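Local coordinates for periplasmic binding protein (Veillonella parvula, PDB 4LJS), which probably captures a ligand, perhaps an iron or cobalamin-type compound, in the periplasm and delivers it to an ABC transporter for uptake, at residues V30-P35 with A145-T150; V112-T117 with A291-G296. All coordinates share one frame; numbering follows the deposited sequence.

Interaction 1. Residues V30-P35 with A145-T150; sequences VRRGEP and AQSALT
Arg32 and Ser147 face each other with their CA atoms 8.1 Å apart, too far for backbone pairing, and only side chains bridge the two segments. Arg32 occupies the second position of a type II turn from Arg31 to Glu34, closed by the bond from Glu34 N to Arg31 O (2.9 Å). Val30 N also bonds to Glu34 O, so this is the end of a beta hairpin joining strands 19-29 and 34-40, and from it the arginine reaches across to the loop before helix 151-164. Its CG lies anti to the backbone N (chi1 -171°) and the chain runs extended to NE, which carries the head well beyond the turn. On the way CD packs against the Gln146 chain, 3.6 Å from its CG, the two side chains running antiparallel alongside one another. The amide and guanidinium planes stand 54° apart, without stacking. Ser147 CB approaches the rim of the guanidinium, almost level with it, 3.3 Å from Arg32 NE; no hydrogen bond crosses the contact. On the loop side, Lys213 bonds through NZ to Gln146 O and through its backbone to Leu149, while Thr150 OG1 caps Met153 N.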
# COMPACT_ATOMS: atom_id res chain seq x y z
N VAL A 30 10.77 11.34 -10.15
CA VAL A 30 11.31 11.93 -8.94
C VAL A 30 10.28 12.89 -8.36
O VAL A 30 10.20 13.09 -7.15
CB VAL A 30 12.67 12.63 -9.20
CG1 VAL A 30 13.72 11.58 -9.54
CG2 VAL A 30 12.56 13.64 -10.32
N ARG A 31 9.47 13.47 -9.24
CA ARG A 31 8.34 14.30 -8.85
C ARG A 31 7.20 14.10 -9.84
O ARG A 31 7.39 13.54 -10.92
CB ARG A 31 8.72 15.78 -8.79
CG ARG A 31 9.62 16.13 -7.62
CD ARG A 31 9.79 17.64 -7.44
NE ARG A 31 10.55 17.92 -6.22
CZ ARG A 31 10.74 19.13 -5.70
NH1 ARG A 31 10.22 20.21 -6.28
NH2 ARG A 31 11.45 19.25 -4.59
N ARG A 32 6.02 14.56 -9.46
CA ARG A 32 4.87 14.52 -10.36
C ARG A 32 5.24 15.26 -11.64
O ARG A 32 5.61 16.43 -11.61
CB ARG A 32 3.66 15.16 -9.69
CG ARG A 32 2.35 14.99 -10.42
CD ARG A 32 1.23 15.64 -9.63
NE ARG A 32 -0.01 15.74 -10.39
CZ ARG A 32 -0.31 16.76 -11.18
NH1 ARG A 32 -1.47 16.78 -11.84
NH2 ARG A 32 0.54 17.77 -11.32
N GLY A 33 5.17 14.55 -12.76
CA GLY A 33 5.47 15.14 -14.06
C GLY A 33 6.95 15.21 -14.39
O GLY A 33 7.33 15.81 -15.39
N GLU A 34 7.78 14.61 -13.55
CA GLU A 34 9.22 14.59 -13.79
C GLU A 34 9.78 13.17 -13.86
O GLU A 34 10.23 12.62 -12.86
CB GLU A 34 9.96 15.42 -12.72
CG GLU A 34 9.69 16.93 -12.84
CD GLU A 34 10.36 17.73 -11.73
OE1 GLU A 34 11.30 17.21 -11.10
OE2 GLU A 34 9.92 18.87 -11.47
N PRO A 35 9.74 12.57 -15.06
CA PRO A 35 10.14 11.17 -15.24
C PRO A 35 11.64 11.00 -15.42
O PRO A 35 12.34 11.90 -15.88
CB PRO A 35 9.42 10.76 -16.53
CG PRO A 35 9.39 12.04 -17.33
CD PRO A 35 9.24 13.16 -16.32
N ALA A 145 -0.18 14.29 -2.78
CA ALA A 145 -1.64 14.22 -2.72
C ALA A 145 -2.34 15.07 -3.79
O ALA A 145 -3.53 14.89 -4.03
CB ALA A 145 -2.14 14.59 -1.33
N GLN A 146 -1.60 15.98 -4.41
CA GLN A 146 -2.18 16.89 -5.40
C GLN A 146 -2.79 16.15 -6.59
O GLN A 146 -3.71 16.64 -7.23
CB GLN A 146 -1.16 17.93 -5.88
CG GLN A 146 0.02 17.36 -6.66
CD GLN A 146 1.15 16.86 -5.77
OE1 GLN A 146 0.94 16.55 -4.60
NE2 GLN A 146 2.35 16.80 -6.33
N SER A 147 -2.27 14.96 -6.88
CA SER A 147 -2.85 14.11 -7.92
C SER A 147 -3.70 13.02 -7.29
O SER A 147 -3.44 12.59 -6.17
CB SER A 147 -1.75 13.49 -8.78
OG SER A 147 -0.86 12.70 -8.00
N ALA A 148 -4.74 12.58 -8.00
CA ALA A 148 -5.58 11.50 -7.53
C ALA A 148 -4.79 10.19 -7.49
O ALA A 148 -4.18 9.79 -8.49
CB ALA A 148 -6.81 11.36 -8.40
N LEU A 149 -4.79 9.53 -6.34
CA LEU A 149 -4.10 8.26 -6.18
C LEU A 149 -5.05 7.12 -6.55
O LEU A 149 -6.21 7.11 -6.14
CB LEU A 149 -3.57 8.14 -4.76
CG LEU A 149 -2.65 9.32 -4.41
CD1 LEU A 149 -2.20 9.29 -2.96
CD2 LEU A 149 -1.44 9.36 -5.36
N THR A 150 -4.56 6.18 -7.36
CA THR A 150 -5.45 5.18 -7.95
C THR A 150 -4.96 3.74 -7.76
O THR A 150 -3.78 3.51 -7.46
CB THR A 150 -5.64 5.41 -9.47
OG1 THR A 150 -4.38 5.26 -10.13
CG2 THR A 150 -6.22 6.82 -9.75

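Interaction 2. Residues V112-T117 with A291-G296; sequences VGWKST and AVYSPG
Trp114 meets Tyr293 and Ser294 beside the C-terminal part of strand 110-113. Val112 and Gly113 belong to that strand, and their backbones bond to the strands beside them. Trp114 N donates to Thr117 OG1 (2.9 Å, N-H...O angle 157°), and Thr117 N returns a bond to Trp114 O (3.0 Å), closing a tight turn that holds the Trp114 backbone from which the indole springs. With CG anti to the carbonyl carbon (chi1 -67°), the tryptophan sends its six-membered ring toward 291-296. There CH2 lies 3.8 Å from Tyr293 CE1, approaching the phenol ring at its edge. The two rings meet obliquely, centroids 5.9 Å apart and planes at 54°. Nearer the pyrrole side, Trp114 CZ2 rests 3.9 Å from Ser294 CB. The polar ends look elsewhere: Trp114 NE1 bonds to Asn53 OD1, while Trp51 brings a second aromatic ring against the indole, Ser294 OG bonds to Ser141 OG, and Lys115 NZ is held by Leu143 O. Ser116 OG bonds to a glycerol, probably from crystallisation, and a bound glycerol also comes within about 3 Å of the Trp114 side chain (nearest atoms). A small molecule beside this tryptophan is consistent with a place in the cleft between the two lobes that binds ligand in proteins of this family. Strand 110-113 lies between 47-50 and 135-138 in the parallel sheet, with Val112 on helix 151-164, and the loop between strand 284-288 and helix 299-310 packs Val292 and Pro295 on helix 215-222, Pro295 also touching helix 151-164.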
# COMPACT_ATOMS: atom_id res chain seq x y z
N VAL A 112 14.64 0.77 -3.77
CA VAL A 112 13.22 0.96 -4.02
C VAL A 112 12.60 1.74 -2.87
O VAL A 112 12.73 1.35 -1.70
CB VAL A 112 12.50 -0.39 -4.18
CG1 VAL A 112 11.01 -0.17 -4.49
CG2 VAL A 112 13.17 -1.24 -5.25
N GLY A 113 11.95 2.85 -3.18
CA GLY A 113 11.35 3.64 -2.13
C GLY A 113 10.32 4.64 -2.60
O GLY A 113 9.64 4.44 -3.61
N TRP A 114 10.19 5.72 -1.84
CA TRP A 114 9.23 6.76 -2.11
C TRP A 114 9.94 8.02 -2.61
O TRP A 114 11.17 8.10 -2.59
CB TRP A 114 8.43 7.08 -0.84
CG TRP A 114 7.54 5.97 -0.39
CD1 TRP A 114 7.50 4.70 -0.90
CD2 TRP A 114 6.56 6.01 0.66
NE1 TRP A 114 6.55 3.96 -0.24
CE2 TRP A 114 5.96 4.74 0.72
CE3 TRP A 114 6.12 7.01 1.54
CZ2 TRP A 114 4.95 4.43 1.63
CZ3 TRP A 114 5.12 6.70 2.45
CH2 TRP A 114 4.54 5.42 2.49
N LYS A 115 9.15 8.99 -3.05
CA LYS A 115 9.68 10.27 -3.53
C LYS A 115 10.64 10.90 -2.51
O LYS A 115 11.72 11.36 -2.88
CB LYS A 115 8.53 11.24 -3.84
CG LYS A 115 8.93 12.71 -3.99
CD LYS A 115 7.68 13.58 -4.17
CE LYS A 115 7.62 14.72 -3.16
NZ LYS A 115 6.23 15.28 -3.06
N SER A 116 10.26 10.89 -1.24
CA SER A 116 11.06 11.50 -0.18
C SER A 116 12.33 10.71 0.16
O SER A 116 13.22 11.23 0.82
CB SER A 116 10.23 11.67 1.09
OG SER A 116 9.88 10.40 1.62
N THR A 117 12.41 9.46 -0.27
CA THR A 117 13.56 8.62 0.07
C THR A 117 14.83 9.09 -0.64
O THR A 117 15.94 8.94 -0.12
CB THR A 117 13.32 7.14 -0.30
OG1 THR A 117 12.05 6.71 0.19
CG2 THR A 117 14.41 6.26 0.29
N ALA A 291 -2.72 -0.84 3.76
CA ALA A 291 -3.41 -1.48 2.65
C ALA A 291 -4.05 -0.47 1.71
O ALA A 291 -4.53 -0.84 0.64
CB ALA A 291 -4.47 -2.45 3.16
N VAL A 292 -4.08 0.80 2.10
CA VAL A 292 -4.77 1.81 1.28
C VAL A 292 -3.94 3.06 1.03
O VAL A 292 -4.44 4.04 0.48
CB VAL A 292 -6.13 2.23 1.89
CG1 VAL A 292 -7.07 1.05 1.95
CG2 VAL A 292 -5.94 2.83 3.26
N TYR A 293 -2.68 3.04 1.44
CA TYR A 293 -1.80 4.16 1.14
C TYR A 293 -0.47 3.60 0.63
O TYR A 293 0.28 2.99 1.39
CB TYR A 293 -1.62 5.03 2.38
CG TYR A 293 -0.81 6.29 2.13
CD1 TYR A 293 0.58 6.25 2.15
CD2 TYR A 293 -1.43 7.50 1.87
CE1 TYR A 293 1.33 7.39 1.92
CE2 TYR A 293 -0.69 8.65 1.64
CZ TYR A 293 0.69 8.59 1.66
OH TYR A 293 1.46 9.71 1.43
N SER A 294 -0.19 3.81 -0.67
CA SER A 294 0.92 3.16 -1.38
C SER A 294 1.16 1.71 -0.95
O SER A 294 2.24 1.38 -0.51
CB SER A 294 2.23 3.92 -1.16
OG SER A 294 2.16 5.23 -1.68
N PRO A 295 0.14 0.86 -1.06
CA PRO A 295 0.24 -0.46 -0.41
C PRO A 295 1.02 -1.50 -1.20
O PRO A 295 1.42 -2.51 -0.62
CB PRO A 295 -1.23 -0.90 -0.31
CG PRO A 295 -1.88 -0.26 -1.49
CD PRO A 295 -1.17 1.06 -1.71
N GLY A 296 1.22 -1.27 -2.49
CA GLY A 296 1.80 -2.30 -3.33
C GLY A 296 0.93 -3.55 -3.26
O GLY A 296 -0.29 -3.47 -3.30

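Overall arrangement
The centres of the two interactions lie 12 Å apart, and their segments alternate along the chain: 30-35, 112-117, 145-150, 291-296. They touch directly where Val30 O packs 3.4 Å from Lys115 CG, so the hairpin turn adjoins the loop after strand 110-113. Interaction 1 is a surface contact, its centre about 16 Å from that of the chain; interaction 2 is partly buried, its centre about 6 Å from the same point. Helix 151-164 relates them, since 145-150 leads into it and residues of both 112-117 and 291-296 pack on it. Interaction 2 probably borders the ligand cleft between the parallel-sheet and mixed-sheet lobes, with interaction 1 farther out, on the surface.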